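Local structure of anti-sigma-I factor RsgI2 (Clostridium thermocellum, 4B9P) at residues A[47-52]-A[133-138]; A[43-48]-A[85-90]. The protein binds cellulose through this extracellular family 3 carbohydrate-binding module and probably holds back the sigma factor SigI2 until polysaccharide is sensed outside the cell. One frame throughout, in Å; residues are numbered along the deposited sequence.

Contact 1 of 2, residues A[47-52]-A[133-138]; sequences YYTKDQ and QNSDYS. With CA (calcium ion), chain B.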
loop_
_atom_site.group_PDB
_atom_site.type_symbol
_atom_site.label_atom_id
_atom_site.label_comp_id
_atom_site.label_asym_id
_atom_site.label_seq_id
_atom_site.Cartn_x
_atom_site.Cartn_y
_atom_site.Cartn_z
ATOM N N TYR A 47 4.948 0.048 4.381
ATOM C CA TYR A 47 5.562 -0.433 5.623
ATOM C C TYR A 47 5.069 0.345 6.833
ATOM O O TYR A 47 4.921 1.576 6.773
ATOM C CB TYR A 47 7.070 -0.247 5.554
ATOM C CG TYR A 47 7.767 -1.094 4.556
ATOM C CD1 TYR A 47 8.096 -2.427 4.851
ATOM C CD2 TYR A 47 8.074 -0.592 3.289
ATOM C CE1 TYR A 47 8.785 -3.212 3.932
ATOM C CE2 TYR A 47 8.729 -1.370 2.368
ATOM C CZ TYR A 47 9.072 -2.672 2.675
ATOM O OH TYR A 47 9.742 -3.400 1.699
ATOM N N TYR A 48 4.839 -0.357 7.943
ATOM C CA TYR A 48 4.277 0.307 9.113
ATOM C C TYR A 48 4.601 -0.553 10.340
ATOM O O TYR A 48 5.136 -1.666 10.236
ATOM C CB TYR A 48 2.764 0.496 8.936
ATOM C CG TYR A 48 1.924 -0.779 8.939
ATOM C CD1 TYR A 48 1.828 -1.596 7.802
ATOM C CD2 TYR A 48 1.196 -1.138 10.065
ATOM C CE1 TYR A 48 1.089 -2.739 7.797
ATOM C CE2 TYR A 48 0.404 -2.293 10.054
ATOM C CZ TYR A 48 0.359 -3.068 8.905
ATOM O OH TYR A 48 -0.400 -4.212 8.899
ATOM N N THR A 49 4.272 -0.007 11.510
ATOM C CA THR A 49 4.298 -0.795 12.756
ATOM C C THR A 49 2.868 -1.060 13.203
ATOM O O THR A 49 2.076 -0.137 13.372
ATOM C CB THR A 49 5.072 -0.055 13.840
ATOM O OG1 THR A 49 4.626 1.310 13.880
ATOM C CG2 THR A 49 6.594 -0.139 13.571
ATOM N N LYS A 50 2.535 -2.351 13.358
ATOM C CA LYS A 50 1.152 -2.751 13.706
ATOM C C LYS A 50 0.753 -2.359 15.121
ATOM O O LYS A 50 -0.433 -2.390 15.450
ATOM C CB LYS A 50 0.959 -4.252 13.496
ATOM C CG LYS A 50 1.780 -5.089 14.512
ATOM C CD LYS A 50 1.627 -6.569 14.291
ATOM C CE LYS A 50 2.323 -7.407 15.371
ATOM N NZ LYS A 50 3.776 -7.189 15.381
ATOM N N ASP A 51 1.729 -1.979 15.952
ATOM C CA ASP A 51 1.450 -1.562 17.310
ATOM C C ASP A 51 0.713 -2.698 18.013
ATOM O O ASP A 51 1.201 -3.832 17.965
ATOM C CB ASP A 51 0.734 -0.210 17.309
ATOM C CG ASP A 51 1.422 0.818 16.378
ATOM O OD1 ASP A 51 2.680 0.871 16.315
ATOM O OD2 ASP A 51 0.700 1.578 15.720
ATOM N N GLN A 52 -0.405 -2.445 18.705
ATOM C CA GLN A 52 -1.140 -3.546 19.350
ATOM C C GLN A 52 -2.417 -3.936 18.606
ATOM O O GLN A 52 -3.262 -4.630 19.154
ATOM C CB GLN A 52 -1.433 -3.169 20.806
ATOM C CG GLN A 52 -0.147 -3.059 21.630
ATOM C CD GLN A 52 -0.445 -2.730 23.054
ATOM O OE1 GLN A 52 -0.744 -1.558 23.401
ATOM N NE2 GLN A 52 -0.427 -3.743 23.899
ATOM N N GLN A 133 0.287 6.306 13.713
ATOM C CA GLN A 133 0.823 6.395 12.343
ATOM C C GLN A 133 2.210 6.996 12.256
ATOM O O GLN A 133 2.909 6.741 11.295
ATOM C CB GLN A 133 -0.116 7.195 11.432
ATOM C CG GLN A 133 -1.507 6.586 11.324
ATOM C CD GLN A 133 -2.224 6.964 10.070
ATOM O OE1 GLN A 133 -2.036 6.295 9.047
ATOM N NE2 GLN A 133 -2.983 8.057 10.093
ATOM N N ASN A 134 2.609 7.842 13.194
ATOM C CA ASN A 134 3.917 8.482 13.030
ATOM C C ASN A 134 5.057 7.480 13.217
ATOM O O ASN A 134 6.178 7.759 12.791
ATOM C CB ASN A 134 4.043 9.633 14.019
ATOM C CG ASN A 134 3.148 10.788 13.666
ATOM O OD1 ASN A 134 2.322 11.214 14.463
ATOM N ND2 ASN A 134 3.291 11.282 12.457
ATOM N N SER A 135 4.753 6.303 13.753
ATOM C CA SER A 135 5.694 5.191 13.885
ATOM C C SER A 135 5.726 4.309 12.627
ATOM O O SER A 135 6.222 3.180 12.683
ATOM C CB SER A 135 5.317 4.342 15.117
ATOM O OG SER A 135 3.947 3.947 15.058
ATOM N N ASP A 136 5.132 4.777 11.525
ATOM C CA ASP A 136 5.018 3.969 10.306
ATOM C C ASP A 136 5.913 4.531 9.215
ATOM O O ASP A 136 5.691 5.666 8.756
ATOM C CB ASP A 136 3.569 3.921 9.801
ATOM C CG ASP A 136 2.609 3.337 10.828
ATOM O OD1 ASP A 136 3.086 2.681 11.786
ATOM O OD2 ASP A 136 1.390 3.473 10.599
ATOM N N TYR A 137 6.865 3.724 8.760
ATOM C CA TYR A 137 7.838 4.159 7.760
ATOM C C TYR A 137 7.191 4.810 6.561
ATOM O O TYR A 137 7.662 5.836 6.094
ATOM C CB TYR A 137 8.679 2.974 7.354
ATOM C CG TYR A 137 9.712 3.273 6.288
ATOM C CD1 TYR A 137 10.922 3.867 6.636
ATOM C CD2 TYR A 137 9.507 2.922 4.963
ATOM C CE1 TYR A 137 11.888 4.100 5.683
ATOM C CE2 TYR A 137 10.476 3.180 3.987
ATOM C CZ TYR A 137 11.664 3.746 4.362
ATOM O OH TYR A 137 12.633 4.023 3.440
ATOM N N SER A 138 6.143 4.211 6.017
ATOM C CA SER A 138 5.575 4.718 4.773
ATOM C C SER A 138 4.619 5.885 4.931
ATOM O O SER A 138 4.198 6.443 3.926
ATOM C CB SER A 138 4.872 3.585 4.011
ATOM O OG SER A 138 5.791 2.579 3.618
HETATM CA CA CA B . 2.379 2.198 14.050
HETATM O O HOH W 1 0.335 2.092 12.650
#
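Thr49 and Ser135 both carry their hydroxyl between backbone N and carbonyl carbon (chi1 47° and 53°), and this turns OG1 and OG onto one calcium ion. Thr49 binds it twice, through OG1 at 2.4 Å and through its backbone O. Asp51 adds both carboxylate oxygens, so it is a bidentate ligand. Asp136 adds only OD1, 2.4 Å from the metal. Its OD2 instead accepts a hydrogen bond from a water that is itself a calcium ligand. Asp132 O completes the eight-atom shell.

Hydrogen bonds between the ligand residues themselves hold them in place. Thr49 OG1 donates to Ser135 O at 2.7 Å, from above the carbonyl plane, so this hydroxyl serves the metal and the backbone together. Thr49 N donates to Asp136 OD1 at 3.0 Å, meeting it from above the carboxylate plane in a nearly straight bond (167°). The like charges of Asp51 and Asp136 are probably balanced by the calcium. Behind the site, Tyr48 CB packs on Asp136 CG at 3.4 Å. Ser138 pairs with Tyr47 twice: OG accepts from Tyr47 N at 2.8 Å and is also hydrogen-bonded to Lys151 O, while Ser138 N donates to Tyr47 O.

This calcium site of the family 3 module joins the turn just after strand 42-48 to the loop between strands 131-132 and 147-148. Tyr48 reaches on to strands 84-92 and 70-81.

Contact 2 of 2, residues A[43-48]-A[85-90]; sequences KIRYYY and DSYVEI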
loop_
_atom_site.group_PDB
_atom_site.type_symbol
_atom_site.label_atom_id
_atom_site.label_comp_id
_atom_site.label_asym_id
_atom_site.label_seq_id
_atom_site.Cartn_x
_atom_site.Cartn_y
_atom_site.Cartn_z
ATOM N N LYS A 43 4.475 -6.030 -7.179
ATOM C CA LYS A 43 4.074 -5.974 -5.765
ATOM C C LYS A 43 4.440 -4.591 -5.247
ATOM O O LYS A 43 5.491 -4.028 -5.584
ATOM C CB LYS A 43 4.830 -7.022 -4.956
ATOM C CG LYS A 43 4.608 -8.455 -5.405
ATOM C CD LYS A 43 3.172 -8.910 -5.259
ATOM C CE LYS A 43 3.016 -10.356 -5.737
ATOM N NZ LYS A 43 1.583 -10.774 -5.732
ATOM N N ILE A 44 3.566 -4.047 -4.420
ATOM C CA ILE A 44 3.747 -2.728 -3.819
ATOM C C ILE A 44 3.697 -2.894 -2.316
ATOM O O ILE A 44 2.779 -3.571 -1.846
ATOM C CB ILE A 44 2.620 -1.799 -4.268
ATOM C CG1 ILE A 44 2.573 -1.646 -5.793
ATOM C CG2 ILE A 44 2.763 -0.422 -3.611
ATOM C CD1 ILE A 44 1.276 -1.035 -6.279
ATOM N N ARG A 45 4.639 -2.302 -1.570
ATOM C CA ARG A 45 4.650 -2.489 -0.112
ATOM C C ARG A 45 4.557 -1.161 0.617
ATOM O O ARG A 45 5.337 -0.235 0.376
ATOM C CB ARG A 45 5.926 -3.205 0.357
ATOM C CG ARG A 45 5.988 -4.597 -0.165
ATOM C CD ARG A 45 7.212 -5.294 0.352
ATOM N NE ARG A 45 7.206 -6.667 -0.130
ATOM C CZ ARG A 45 8.235 -7.476 0.003
ATOM N NH1 ARG A 45 9.342 -7.035 0.596
ATOM N NH2 ARG A 45 8.165 -8.710 -0.475
ATOM N N TYR A 46 3.609 -1.113 1.553
ATOM C CA TYR A 46 3.423 0.007 2.476
ATOM C C TYR A 46 3.867 -0.511 3.849
ATOM O O TYR A 46 3.212 -1.398 4.408
ATOM C CB TYR A 46 1.932 0.413 2.515
ATOM C CG TYR A 46 1.666 1.594 3.438
ATOM C CD1 TYR A 46 1.419 1.411 4.817
ATOM C CD2 TYR A 46 1.616 2.904 2.940
ATOM C CE1 TYR A 46 1.215 2.500 5.654
ATOM C CE2 TYR A 46 1.384 4.009 3.784
ATOM C CZ TYR A 46 1.162 3.789 5.129
ATOM O OH TYR A 46 0.955 4.888 5.881
ATOM N N TYR A 47 4.948 0.048 4.381
ATOM C CA TYR A 47 5.562 -0.433 5.623
ATOM C C TYR A 47 5.069 0.345 6.833
ATOM O O TYR A 47 4.921 1.576 6.773
ATOM C CB TYR A 47 7.070 -0.247 5.554
ATOM C CG TYR A 47 7.767 -1.094 4.556
ATOM C CD1 TYR A 47 8.096 -2.427 4.851
ATOM C CD2 TYR A 47 8.074 -0.592 3.289
ATOM C CE1 TYR A 47 8.785 -3.212 3.932
ATOM C CE2 TYR A 47 8.729 -1.370 2.368
ATOM C CZ TYR A 47 9.072 -2.672 2.675
ATOM O OH TYR A 47 9.742 -3.400 1.699
ATOM N N TYR A 48 4.839 -0.357 7.943
ATOM C CA TYR A 48 4.277 0.307 9.113
ATOM C C TYR A 48 4.601 -0.553 10.340
ATOM O O TYR A 48 5.136 -1.666 10.236
ATOM C CB TYR A 48 2.764 0.496 8.936
ATOM C CG TYR A 48 1.924 -0.779 8.939
ATOM C CD1 TYR A 48 1.828 -1.596 7.802
ATOM C CD2 TYR A 48 1.196 -1.138 10.065
ATOM C CE1 TYR A 48 1.089 -2.739 7.797
ATOM C CE2 TYR A 48 0.404 -2.293 10.054
ATOM C CZ TYR A 48 0.359 -3.068 8.905
ATOM O OH TYR A 48 -0.400 -4.212 8.899
ATOM N N ASP A 85 7.503 -3.081 11.168
ATOM C CA ASP A 85 7.456 -4.469 11.521
ATOM C C ASP A 85 6.421 -5.225 10.713
ATOM O O ASP A 85 6.281 -6.441 10.914
ATOM C CB ASP A 85 7.278 -4.745 13.036
ATOM C CG ASP A 85 5.834 -4.530 13.570
ATOM O OD1 ASP A 85 4.948 -4.018 12.808
ATOM O OD2 ASP A 85 5.596 -4.891 14.762
ATOM N N SER A 86 5.728 -4.544 9.794
ATOM C CA SER A 86 4.671 -5.169 8.998
ATOM C C SER A 86 4.666 -4.444 7.679
ATOM O O SER A 86 5.176 -3.311 7.579
ATOM C CB SER A 86 3.331 -4.936 9.658
ATOM O OG SER A 86 3.281 -5.524 10.948
ATOM N N TYR A 87 4.056 -5.043 6.660
ATOM C CA TYR A 87 3.759 -4.266 5.469
ATOM C C TYR A 87 2.466 -4.788 4.878
ATOM O O TYR A 87 2.103 -5.962 5.037
ATOM C CB TYR A 87 4.879 -4.259 4.404
ATOM C CG TYR A 87 5.395 -5.598 3.981
ATOM C CD1 TYR A 87 4.791 -6.314 2.938
ATOM C CD2 TYR A 87 6.509 -6.152 4.589
ATOM C CE1 TYR A 87 5.327 -7.553 2.529
ATOM C CE2 TYR A 87 7.040 -7.361 4.189
ATOM C CZ TYR A 87 6.441 -8.062 3.161
ATOM O OH TYR A 87 6.976 -9.272 2.792
ATOM N N VAL A 88 1.754 -3.891 4.213
ATOM C CA VAL A 88 0.676 -4.269 3.334
ATOM C C VAL A 88 1.294 -4.515 1.979
ATOM O O VAL A 88 1.974 -3.650 1.449
ATOM C CB VAL A 88 -0.336 -3.092 3.215
ATOM C CG1 VAL A 88 -1.501 -3.513 2.340
ATOM C CG2 VAL A 88 -0.792 -2.619 4.598
ATOM N N GLU A 89 1.111 -5.714 1.433
ATOM C CA GLU A 89 1.604 -5.985 0.096
ATOM C C GLU A 89 0.412 -6.010 -0.849
ATOM O O GLU A 89 -0.481 -6.862 -0.727
ATOM C CB GLU A 89 2.322 -7.331 0.040
ATOM C CG GLU A 89 2.914 -7.565 -1.318
ATOM C CD GLU A 89 3.848 -8.738 -1.363
ATOM O OE1 GLU A 89 5.010 -8.590 -0.954
ATOM O OE2 GLU A 89 3.428 -9.797 -1.844
ATOM N N ILE A 90 0.404 -5.085 -1.803
ATOM C CA ILE A 90 -0.657 -4.963 -2.782
ATOM C C ILE A 90 -0.131 -5.576 -4.064
ATOM O O ILE A 90 1.007 -5.339 -4.469
ATOM C CB ILE A 90 -0.995 -3.485 -2.990
ATOM C CG1 ILE A 90 -1.658 -2.940 -1.741
ATOM C CG2 ILE A 90 -1.930 -3.301 -4.211
ATOM C CD1 ILE A 90 -1.931 -1.425 -1.788
HETATM O O HOH W 2 1.098 -10.507 -2.967
#
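Arg45 and Glu89 lie side by side on one face of strands 43-48 and 86-90, antiparallel neighbours in one sheet of the beta sandwich of this cellulose-binding module. The Arg45 guanidinium grips Glu89 side-on, with NE and NH2 both donating to OE1. Arg45 NE is the nearer donor, 3.0 Å from Glu89 OE1, and meets the anti lone pair of that oxygen. The guanidinium and carboxylate planes are only 4° apart. Tyr87 lies against a face of the same guanidinium, with the planes 21° apart, a stacked cation-pi arrangement. Arg45 CD also sits over the Tyr87 ring, 3.8 Å from its centroid. The extended Arg45 side chain, straight from CG to NE, brings these groups alongside. Tyr47 CD1 packs on Tyr87 CB at 3.7 Å, with the two rings oblique.

On the other face, Ile44 meets Ile90 and Tyr46 meets Val88. Ser86 CB lies over the Tyr48 ring in a CH-pi contact, 3.8 Å from the centroid. Strand 104-111 of the other sheet covers Val88 and Ile90.

Paired backbone bonds set this register at Ile44 with Ile90 and at Tyr46 with Val88. A classic beta bulge ends it, where Asp85 and Ser86 both donate to Tyr48 O. At the far end a water bridges Lys43 and Glu89: it accepts from Lys43 NZ at 2.8 Å and donates to Glu89 OE2 at 2.7 Å.

The centres of contacts 1 and 2 lie about 10 Å apart, and both use strand 42-48. Tyr47 and Tyr48 belong to both. Along the chain, 43-48 runs into 47-52, then comes 85-90, and 133-138 is last. Contact 2 lies inside the sheet, where strands 42-48 and 84-92 are neighbours; contact 1 begins on the last two residues of strand 42-48 and runs into the turn after it. The two also touch directly. Lys50 NZ forms a salt bridge with Asp85 OD2 at 3.0 Å, and Ser138 CB packs on Tyr46 CD2 at 3.5 Å. The calcium ties a loop far along the chain to the turn after a central strand of the sheet.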